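Long-range contacts in methylxanthine N3-demethylase NdmB (Pseudomonas putida, PDB 6ICL), which catalyses the N3-demethylation of theobromine, and also of 3-methylxanthine, caffeine and theophylline, releasing formaldehyde, as a Rieske-type non-heme iron oxygenase: residues W37-T42 with W274-P279; V59-E64 with V147-D152; W181-E186 with K283-F288. All coordinates share one frame; numbering follows the deposited sequence.

The three contacts run from the Rieske part of the chain into the catalytic part. Contact 1 is central: strand 37-42 of the first part crosses strand 270-281 of the second. Contact 2 lies beside it, with centres about 10 Å apart, and the two meet in one sheet, where strands 37-42 and 146-150 are neighbours. Pro279 O and Leu62 N, 2.8 Å apart, probably bond contact 1 to contact 2. Contact 3 is about 10 Å from contact 1, centre to centre, on the strand next to 270-281. Contacts 2 and 3 do not touch; their nearest atoms are about 6 Å apart. Contact 3 lies towards the mononuclear iron: the Trp181 side chain is about 7 Å from it.

Contact 1 of 3, residues W37-T42 with W274-P279; sequences WHPVCT and WTTASP
The strand that carries His38 and Pro39 crosses the strand of Thr276 and Ser278 almost at a right angle (86°), with the two axes 6.3 Å apart at closest approach. The nearest pair of CA atoms is His38 and Ser278. No backbone ladder joins the segments, so side chains make most of the contact.

One hydrogen bond links them. Ser278 OG donates to Pro39 O at 2.6 Å and meets the carbonyl nearly end-on, with a C=O...donor angle of 162°. The serine hydroxyl points to this acceptor because OG is anti to the backbone N (chi1 -177°). The bond is buried and holds a peptide carbonyl of one strand to a side chain of the other.

Beside it, two prolines pack. The Pro279 ring sits over one face of the His38 imidazole, and the two side chains cross at about a right angle. Pro279 CD lies 3.7 Å from the ring centroid in a CH-pi contact, while Pro279 CG stands above the middle of the ring. The far nitrogen, His38 NE2, is hydrogen-bonded to Leu33 O, which ties down the ring's outer end. Further along the crossing, the CG and CD atoms of Pro39 rest on Thr276 CG2, with CG to CG2 at 3.7 Å. Thr276 OG1 turns to Ser257 OG.

Strand 146-150 pairs with 37-42 through backbone bonds at His38 and Val40. Strand 284-294 lies next to 274-279, and its Phe288 touches Pro39. Thr42 caps the start of helix 43-48. The crossing thus joins the edge of the Rieske-side sheet to a strand inside the catalytic sheet.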
loop_
_atom_site.group_PDB
_atom_site.type_symbol
_atom_site.label_atom_id
_atom_site.label_comp_id
_atom_site.label_asym_id
_atom_site.label_seq_id
_atom_site.Cartn_x
_atom_site.Cartn_y
_atom_site.Cartn_z
ATOM N N TRP A 37 31.767 5.702 -24.314
ATOM C CA TRP A 37 31.311 6.529 -23.209
ATOM C C TRP A 37 29.799 6.408 -23.064
ATOM O O TRP A 37 29.061 6.576 -24.039
ATOM C CB TRP A 37 31.676 7.992 -23.441
ATOM C CG TRP A 37 33.137 8.273 -23.444
ATOM C CD1 TRP A 37 33.988 8.166 -24.509
ATOM C CD2 TRP A 37 33.925 8.759 -22.345
ATOM N NE1 TRP A 37 35.250 8.541 -24.138
ATOM C CE2 TRP A 37 35.247 8.914 -22.817
ATOM C CE3 TRP A 37 33.641 9.072 -21.011
ATOM C CZ2 TRP A 37 36.297 9.376 -21.999
ATOM C CZ3 TRP A 37 34.683 9.525 -20.195
ATOM C CH2 TRP A 37 35.997 9.669 -20.695
ATOM N N HIS A 38 29.345 6.106 -21.848
ATOM C CA HIS A 38 27.919 6.038 -21.556
ATOM C C HIS A 38 27.564 7.004 -20.432
ATOM O O HIS A 38 28.322 7.133 -19.460
ATOM C CB HIS A 38 27.515 4.630 -21.144
ATOM C CG HIS A 38 27.768 3.607 -22.200
ATOM N ND1 HIS A 38 27.049 3.561 -23.370
ATOM C CD2 HIS A 38 28.673 2.605 -22.268
ATOM C CE1 HIS A 38 27.508 2.574 -24.120
ATOM N NE2 HIS A 38 28.485 1.973 -23.468
ATOM N N PRO A 39 26.419 7.672 -20.520
ATOM C CA PRO A 39 25.978 8.525 -19.415
ATOM C C PRO A 39 25.420 7.661 -18.284
ATOM O O PRO A 39 24.692 6.690 -18.522
ATOM C CB PRO A 39 24.897 9.389 -20.058
ATOM C CG PRO A 39 24.230 8.391 -21.057
ATOM C CD PRO A 39 25.355 7.456 -21.523
ATOM N N VAL A 40 25.805 7.991 -17.047
ATOM C CA VAL A 40 25.318 7.245 -15.894
ATOM C C VAL A 40 24.369 8.063 -15.019
ATOM O O VAL A 40 23.481 7.476 -14.385
ATOM C CB VAL A 40 26.484 6.683 -15.066
ATOM C CG1 VAL A 40 27.194 5.565 -15.856
ATOM C CG2 VAL A 40 27.451 7.821 -14.652
ATOM N N CYS A 41 24.484 9.387 -14.995
ATOM C CA CYS A 41 23.508 10.211 -14.295
ATOM C C CYS A 41 23.745 11.657 -14.712
ATOM O O CYS A 41 24.785 11.989 -15.283
ATOM C CB CYS A 41 23.624 10.054 -12.764
ATOM S SG CYS A 41 25.275 10.538 -12.132
ATOM N N THR A 42 22.755 12.503 -14.461
ATOM C CA THR A 42 23.006 13.919 -14.647
ATOM C C THR A 42 23.829 14.427 -13.471
ATOM O O THR A 42 23.901 13.794 -12.413
ATOM C CB THR A 42 21.705 14.706 -14.767
ATOM O OG1 THR A 42 21.019 14.700 -13.501
ATOM C CG2 THR A 42 20.801 14.077 -15.843
ATOM N N TRP A 274 17.921 16.175 -28.088
ATOM C CA TRP A 274 19.014 15.240 -27.925
ATOM C C TRP A 274 18.631 14.191 -26.893
ATOM O O TRP A 274 17.973 14.490 -25.888
ATOM C CB TRP A 274 20.273 16.001 -27.504
ATOM C CG TRP A 274 21.548 15.218 -27.237
ATOM C CD1 TRP A 274 22.617 15.063 -28.092
ATOM C CD2 TRP A 274 21.922 14.569 -26.015
ATOM N NE1 TRP A 274 23.620 14.351 -27.473
ATOM C CE2 TRP A 274 23.224 14.039 -26.198
ATOM C CE3 TRP A 274 21.289 14.399 -24.769
ATOM C CZ2 TRP A 274 23.906 13.338 -25.182
ATOM C CZ3 TRP A 274 21.968 13.716 -23.761
ATOM C CH2 TRP A 274 23.256 13.182 -23.971
ATOM N N THR A 275 19.070 12.964 -27.135
ATOM C CA THR A 275 18.877 11.893 -26.180
ATOM C C THR A 275 20.032 10.925 -26.323
ATOM O O THR A 275 20.602 10.783 -27.410
ATOM C CB THR A 275 17.533 11.173 -26.396
ATOM O OG1 THR A 275 16.466 12.085 -26.112
ATOM C CG2 THR A 275 17.394 9.962 -25.467
ATOM N N THR A 276 20.394 10.294 -25.209
ATOM C CA THR A 276 21.295 9.161 -25.201
ATOM C C THR A 276 20.714 8.110 -24.268
ATOM O O THR A 276 20.248 8.434 -23.167
ATOM C CB THR A 276 22.705 9.580 -24.759
ATOM O OG1 THR A 276 23.249 10.480 -25.733
ATOM C CG2 THR A 276 23.621 8.377 -24.667
ATOM N N ALA A 277 20.719 6.862 -24.715
ATOM C CA ALA A 277 20.259 5.745 -23.902
ATOM C C ALA A 277 21.467 5.076 -23.269
ATOM O O ALA A 277 22.436 4.770 -23.958
ATOM C CB ALA A 277 19.461 4.752 -24.748
ATOM N N SER A 278 21.417 4.872 -21.954
ATOM C CA SER A 278 22.514 4.210 -21.269
ATOM C C SER A 278 22.196 2.739 -21.038
ATOM O O SER A 278 21.132 2.422 -20.495
ATOM C CB SER A 278 22.773 4.899 -19.938
ATOM O OG SER A 278 23.880 4.307 -19.293
ATOM N N PRO A 279 23.081 1.810 -21.431
ATOM C CA PRO A 279 22.799 0.386 -21.232
ATOM C C PRO A 279 23.008 -0.041 -19.782
ATOM O O PRO A 279 24.074 -0.537 -19.416
ATOM C CB PRO A 279 23.805 -0.297 -22.166
ATOM C CG PRO A 279 25.001 0.683 -22.143
ATOM C CD PRO A 279 24.395 2.052 -22.068
#

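Contact 2 of 3, residues V59-E64 with V147-D152; sequences VTLLGE and VWVRLD
Leu61 and Leu62 meet Val149 and Leu151 through apolar contacts, and no hydrogen bond spans the two segments. The backbones stay well apart, with the nearest CA atoms, those of Leu61 and Val149, separated by 8.5 Å. Side chains fill the distance.

The van der Waals contacts form two small groups. In the first, one methyl of Leu61 does the work. Leu61 CG is anti to the backbone N (chi1 177°), which carries CD2 across to the other segment. There CD2 lies 4.1 Å from Val149 CB and 4.2 Å from Leu151 CG. The Leu61 and Val149 side chains run past each other in opposite directions. In the second group, Leu151 CD1 is the shared atom. It touches Leu62 CD1 at 4.1 Å, again with the two chains running opposite ways. It also touches the aliphatic part of Glu64, at CG, at 4.0 Å. The glutamate chain bends at chi2 (-87°), and its carboxylate forms a salt bridge with Arg34.

Within segment 59-64 two backbone bonds close a type I' beta turn from Leu61 to Glu64. Leu61 N gives to Glu64 O at 2.9 Å, and Glu64 N gives to Leu61 O at 2.8 Å. This tight hairpin joins strand 57-61 to strand 64-71 and presents Leu61, Leu62 and Glu64 to the same partner segment. Leu66 of the second hairpin strand also packs on Leu61 and Val149.

Leu61 and Val149 come from strands that are not neighbours in their sheet, consistent with a sheet that curls round on itself. The chemistry is that of a small apolar contact, buried at Leu61, Val149 and Leu151 and more open at Leu62 and Glu64. Glu64, the one charged side chain that touches across it, lends only its CH2 group and sends its charge to Arg34.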
loop_
_atom_site.group_PDB
_atom_site.type_symbol
_atom_site.label_atom_id
_atom_site.label_comp_id
_atom_site.label_asym_id
_atom_site.label_seq_id
_atom_site.Cartn_x
_atom_site.Cartn_y
_atom_site.Cartn_z
ATOM N N VAL A 59 25.609 3.638 -9.280
ATOM C CA VAL A 59 25.000 3.527 -10.601
ATOM C C VAL A 59 25.345 2.151 -11.134
ATOM O O VAL A 59 26.303 1.511 -10.696
ATOM C CB VAL A 59 25.474 4.588 -11.625
ATOM C CG1 VAL A 59 25.059 5.992 -11.213
ATOM C CG2 VAL A 59 27.010 4.498 -11.842
ATOM N N THR A 60 24.559 1.699 -12.106
ATOM C CA THR A 60 24.812 0.432 -12.770
ATOM C C THR A 60 24.981 0.687 -14.263
ATOM O O THR A 60 24.175 1.395 -14.871
ATOM C CB THR A 60 23.681 -0.559 -12.470
ATOM O OG1 THR A 60 23.631 -0.759 -11.047
ATOM C CG2 THR A 60 23.943 -1.909 -13.140
ATOM N N LEU A 61 26.069 0.163 -14.831
ATOM C CA LEU A 61 26.411 0.368 -16.235
ATOM C C LEU A 61 26.850 -0.970 -16.791
ATOM O O LEU A 61 27.816 -1.554 -16.291
ATOM C CB LEU A 61 27.529 1.394 -16.424
ATOM C CG LEU A 61 27.971 1.593 -17.885
ATOM C CD1 LEU A 61 26.791 1.982 -18.780
ATOM C CD2 LEU A 61 29.060 2.673 -17.969
ATOM N N LEU A 62 26.147 -1.440 -17.819
ATOM C CA LEU A 62 26.468 -2.703 -18.477
ATOM C C LEU A 62 26.519 -3.833 -17.460
ATOM O O LEU A 62 27.353 -4.730 -17.541
ATOM C CB LEU A 62 27.782 -2.600 -19.268
ATOM C CG LEU A 62 27.701 -1.724 -20.525
ATOM C CD1 LEU A 62 29.085 -1.511 -21.145
ATOM C CD2 LEU A 62 26.764 -2.348 -21.535
ATOM N N GLY A 63 25.604 -3.796 -16.493
ATOM C CA GLY A 63 25.569 -4.812 -15.466
ATOM C C GLY A 63 26.563 -4.610 -14.345
ATOM O O GLY A 63 26.470 -5.308 -13.331
ATOM N N GLU A 64 27.504 -3.675 -14.479
ATOM C CA GLU A 64 28.507 -3.433 -13.451
ATOM C C GLU A 64 27.994 -2.425 -12.435
ATOM O O GLU A 64 27.419 -1.397 -12.801
ATOM C CB GLU A 64 29.811 -2.888 -14.044
ATOM C CG GLU A 64 30.283 -3.584 -15.289
ATOM C CD GLU A 64 31.136 -4.787 -15.002
ATOM O OE1 GLU A 64 31.749 -5.300 -15.959
ATOM O OE2 GLU A 64 31.198 -5.225 -13.831
ATOM N N VAL A 147 27.132 13.011 -16.285
ATOM C CA VAL A 147 28.291 12.205 -15.915
ATOM C C VAL A 147 28.433 11.027 -16.877
ATOM O O VAL A 147 27.532 10.185 -16.983
ATOM C CB VAL A 147 28.177 11.705 -14.469
ATOM C CG1 VAL A 147 29.450 10.950 -14.065
ATOM C CG2 VAL A 147 27.902 12.874 -13.525
ATOM N N TRP A 148 29.588 10.948 -17.544
ATOM C CA TRP A 148 29.897 9.929 -18.540
ATOM C C TRP A 148 30.984 9.014 -18.010
ATOM O O TRP A 148 31.930 9.464 -17.354
ATOM C CB TRP A 148 30.389 10.566 -19.846
ATOM C CG TRP A 148 29.429 11.496 -20.434
ATOM C CD1 TRP A 148 29.281 12.829 -20.148
ATOM C CD2 TRP A 148 28.442 11.179 -21.404
ATOM N NE1 TRP A 148 28.263 13.363 -20.901
ATOM C CE2 TRP A 148 27.732 12.366 -21.683
ATOM C CE3 TRP A 148 28.091 10.002 -22.080
ATOM C CZ2 TRP A 148 26.682 12.406 -22.595
ATOM C CZ3 TRP A 148 27.065 10.045 -22.990
ATOM C CH2 TRP A 148 26.367 11.239 -23.242
ATOM N N VAL A 149 30.860 7.735 -18.307
ATOM C CA VAL A 149 31.833 6.738 -17.906
ATOM C C VAL A 149 32.163 5.878 -19.121
ATOM O O VAL A 149 31.275 5.509 -19.897
ATOM C CB VAL A 149 31.315 5.849 -16.752
ATOM C CG1 VAL A 149 32.345 4.770 -16.399
ATOM C CG2 VAL A 149 30.946 6.688 -15.517
ATOM N N ARG A 150 33.442 5.540 -19.264
ATOM C CA ARG A 150 33.905 4.575 -20.253
ATOM C C ARG A 150 34.658 3.484 -19.513
ATOM O O ARG A 150 35.643 3.763 -18.823
ATOM C CB ARG A 150 34.794 5.235 -21.314
ATOM C CG ARG A 150 35.380 4.214 -22.317
ATOM C CD ARG A 150 36.125 4.911 -23.449
ATOM N NE ARG A 150 37.302 5.632 -22.974
ATOM C CZ ARG A 150 38.092 6.372 -23.755
ATOM N NH1 ARG A 150 37.827 6.505 -25.057
ATOM N NH2 ARG A 150 39.141 6.996 -23.232
ATOM N N LEU A 151 34.174 2.247 -19.631
ATOM C CA LEU A 151 34.729 1.169 -18.838
ATOM C C LEU A 151 36.062 0.678 -19.366
ATOM O O LEU A 151 36.871 0.166 -18.584
ATOM C CB LEU A 151 33.755 0.001 -18.781
ATOM C CG LEU A 151 32.471 0.290 -18.009
ATOM C CD1 LEU A 151 31.601 -0.966 -18.005
ATOM C CD2 LEU A 151 32.801 0.762 -16.580
ATOM N N ASP A 152 36.301 0.779 -20.669
ATOM C CA ASP A 152 37.512 0.218 -21.250
ATOM C C ASP A 152 38.161 1.235 -22.172
ATOM O O ASP A 152 37.551 1.672 -23.157
ATOM C CB ASP A 152 37.248 -1.092 -21.998
ATOM C CG ASP A 152 38.543 -1.838 -22.301
ATOM O OD1 ASP A 152 39.542 -1.166 -22.573
ATOM O OD2 ASP A 152 38.588 -3.075 -22.226
#

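Contact 3 of 3, residues W181-E186 with K283-F288; sequences WETVAE and KSCRNF
Cys285 turns its sulfur between its own backbone N and carbonyl carbon (chi1 55°), which sets SG beside Trp181 and Thr183. Thr183 puts its methyl in the same kind of position, and CG2 comes to 4.1 Å from Cys285 SG. The CB atom of Trp181 flanks the sulfur at a slightly longer distance.

The backbones close the contact here. Trp181 and Cys285 form an antiparallel hydrogen-bonded pair. Trp181 N donates to Cys285 O at 3.1 Å, and Cys285 N donates to Trp181 O at 3.1 Å. Both bonds are fairly straight. Ser284 CA also makes a CA-H...O contact with Trp181 O.

Past Trp181 the chain leaves the sheet through an inverse gamma turn centred on Glu182. It then bends back over Cys285, whose CB lies 3.9 Å from Ala185 CA. One water bridges the start of the helix to the strand: it accepts from Ala185 N at 2.9 Å and donates to Ser284 O.

The amide of Asn287 crosses the Trp181 side chain at about a right angle, and the amide and ring planes are 65° apart. Asn287 ND2 gives weak hydrogen bonds to Cys285 SG and to Tyr179 O. The Trp181 ring itself leads away from the strand, towards Arg188, with which it makes a cation-pi pair, and towards helix 300-319.

This is a strand-to-helix passage at the edge of the antiparallel catalytic sheet of a Rieske oxygenase. Strand 171-181 ends here and helix 185-192 begins. Trp181 also touches Asp314, which with His197 and His202 holds the mononuclear iron.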
loop_
_atom_site.group_PDB
_atom_site.type_symbol
_atom_site.label_atom_id
_atom_site.label_comp_id
_atom_site.label_asym_id
_atom_site.label_seq_id
_atom_site.Cartn_x
_atom_site.Cartn_y
_atom_site.Cartn_z
ATOM N N TRP A 181 13.437 3.102 -18.965
ATOM C CA TRP A 181 12.483 2.267 -19.693
ATOM C C TRP A 181 12.913 0.819 -19.525
ATOM O O TRP A 181 14.118 0.521 -19.510
ATOM C CB TRP A 181 12.415 2.602 -21.201
ATOM C CG TRP A 181 11.530 3.780 -21.574
ATOM C CD1 TRP A 181 10.865 4.616 -20.721
ATOM C CD2 TRP A 181 11.201 4.229 -22.911
ATOM N NE1 TRP A 181 10.155 5.566 -21.438
ATOM C CE2 TRP A 181 10.330 5.338 -22.782
ATOM C CE3 TRP A 181 11.553 3.793 -24.198
ATOM C CZ2 TRP A 181 9.810 6.019 -23.887
ATOM C CZ3 TRP A 181 11.046 4.477 -25.298
ATOM C CH2 TRP A 181 10.182 5.575 -25.136
ATOM N N GLU A 182 11.930 -0.078 -19.407
ATOM C CA GLU A 182 12.197 -1.519 -19.331
ATOM C C GLU A 182 12.302 -2.101 -20.746
ATOM O O GLU A 182 11.457 -2.868 -21.233
ATOM C CB GLU A 182 11.120 -2.212 -18.501
ATOM C CG GLU A 182 11.111 -1.717 -17.058
ATOM C CD GLU A 182 9.880 -2.159 -16.313
ATOM O OE1 GLU A 182 9.718 -3.387 -16.129
ATOM O OE2 GLU A 182 9.068 -1.281 -15.928
ATOM N N THR A 183 13.368 -1.681 -21.419
ATOM C CA THR A 183 13.792 -2.246 -22.688
ATOM C C THR A 183 15.288 -2.003 -22.788
ATOM O O THR A 183 15.871 -1.312 -21.956
ATOM C CB THR A 183 13.051 -1.605 -23.861
ATOM O OG1 THR A 183 13.284 -2.366 -25.057
ATOM C CG2 THR A 183 13.572 -0.184 -24.077
ATOM N N VAL A 184 15.913 -2.563 -23.821
ATOM C CA VAL A 184 17.334 -2.355 -24.037
ATOM C C VAL A 184 17.544 -1.073 -24.831
ATOM O O VAL A 184 16.643 -0.558 -25.509
ATOM C CB VAL A 184 17.979 -3.564 -24.737
ATOM C CG1 VAL A 184 17.980 -4.750 -23.787
ATOM C CG2 VAL A 184 17.232 -3.898 -26.039
ATOM N N ALA A 185 18.769 -0.551 -24.747
ATOM C CA ALA A 185 19.063 0.765 -25.315
ATOM C C ALA A 185 18.891 0.819 -26.838
ATOM O O ALA A 185 18.542 1.881 -27.380
ATOM C CB ALA A 185 20.484 1.186 -24.928
ATOM N N GLU A 186 19.127 -0.290 -27.553
ATOM C CA GLU A 186 18.905 -0.270 -29.009
ATOM C C GLU A 186 17.451 0.033 -29.346
ATOM O O GLU A 186 17.170 0.779 -30.290
ATOM C CB GLU A 186 19.317 -1.604 -29.656
ATOM C CG GLU A 186 20.814 -1.904 -29.637
ATOM C CD GLU A 186 21.281 -2.475 -28.290
ATOM O OE1 GLU A 186 22.510 -2.507 -28.041
ATOM O OE2 GLU A 186 20.420 -2.895 -27.479
ATOM N N LYS A 283 17.973 -5.654 -19.214
ATOM C CA LYS A 283 16.526 -5.481 -19.334
ATOM C C LYS A 283 16.053 -4.036 -19.200
ATOM O O LYS A 283 14.843 -3.799 -19.129
ATOM C CB LYS A 283 15.793 -6.355 -18.311
ATOM C CG LYS A 283 16.390 -6.369 -16.907
ATOM C CD LYS A 283 16.189 -5.054 -16.164
ATOM C CE LYS A 283 16.456 -5.177 -14.642
ATOM N NZ LYS A 283 16.622 -3.830 -13.991
ATOM N N SER A 284 16.953 -3.063 -19.181
ATOM C CA SER A 284 16.538 -1.686 -18.948
ATOM C C SER A 284 17.593 -0.746 -19.497
ATOM O O SER A 284 18.756 -1.112 -19.661
ATOM C CB SER A 284 16.334 -1.398 -17.449
ATOM O OG SER A 284 17.553 -1.612 -16.764
ATOM N N CYS A 285 17.173 0.488 -19.740
ATOM C CA CYS A 285 18.096 1.539 -20.116
ATOM C C CYS A 285 17.670 2.820 -19.418
ATOM O O CYS A 285 16.488 3.033 -19.135
ATOM C CB CYS A 285 18.146 1.742 -21.644
ATOM S SG CYS A 285 16.534 2.047 -22.394
ATOM N N ARG A 286 18.643 3.663 -19.131
ATOM C CA ARG A 286 18.395 4.938 -18.480
ATOM C C ARG A 286 18.684 6.017 -19.502
ATOM O O ARG A 286 19.765 6.034 -20.096
ATOM C CB ARG A 286 19.274 5.121 -17.242
ATOM C CG ARG A 286 19.122 6.522 -16.633
ATOM C CD ARG A 286 19.959 6.688 -15.402
ATOM N NE ARG A 286 19.550 5.791 -14.342
ATOM C CZ ARG A 286 18.432 5.919 -13.618
ATOM N NH1 ARG A 286 17.563 6.922 -13.836
ATOM N NH2 ARG A 286 18.180 5.034 -12.658
ATOM N N ASN A 287 17.717 6.893 -19.713
ATOM C CA ASN A 287 17.700 7.768 -20.861
ATOM C C ASN A 287 17.828 9.219 -20.423
ATOM O O ASN A 287 17.179 9.657 -19.463
ATOM C CB ASN A 287 16.423 7.514 -21.644
ATOM C CG ASN A 287 16.308 6.052 -22.022
ATOM O OD1 ASN A 287 17.056 5.591 -22.867
ATOM N ND2 ASN A 287 15.430 5.294 -21.337
ATOM N N PHE A 288 18.669 9.943 -21.156
ATOM C CA PHE A 288 19.070 11.310 -20.864
ATOM C C PHE A 288 18.615 12.194 -22.008
ATOM O O PHE A 288 19.036 11.991 -23.151
ATOM C CB PHE A 288 20.580 11.372 -20.691
ATOM C CG PHE A 288 21.050 10.624 -19.505
ATOM C CD1 PHE A 288 21.224 9.246 -19.561
ATOM C CD2 PHE A 288 21.280 11.287 -18.306
ATOM C CE1 PHE A 288 21.634 8.548 -18.469
ATOM C CE2 PHE A 288 21.708 10.583 -17.194
ATOM C CZ PHE A 288 21.872 9.212 -17.266
HETATM O O HOH W 1 20.124 -1.449 -22.299
#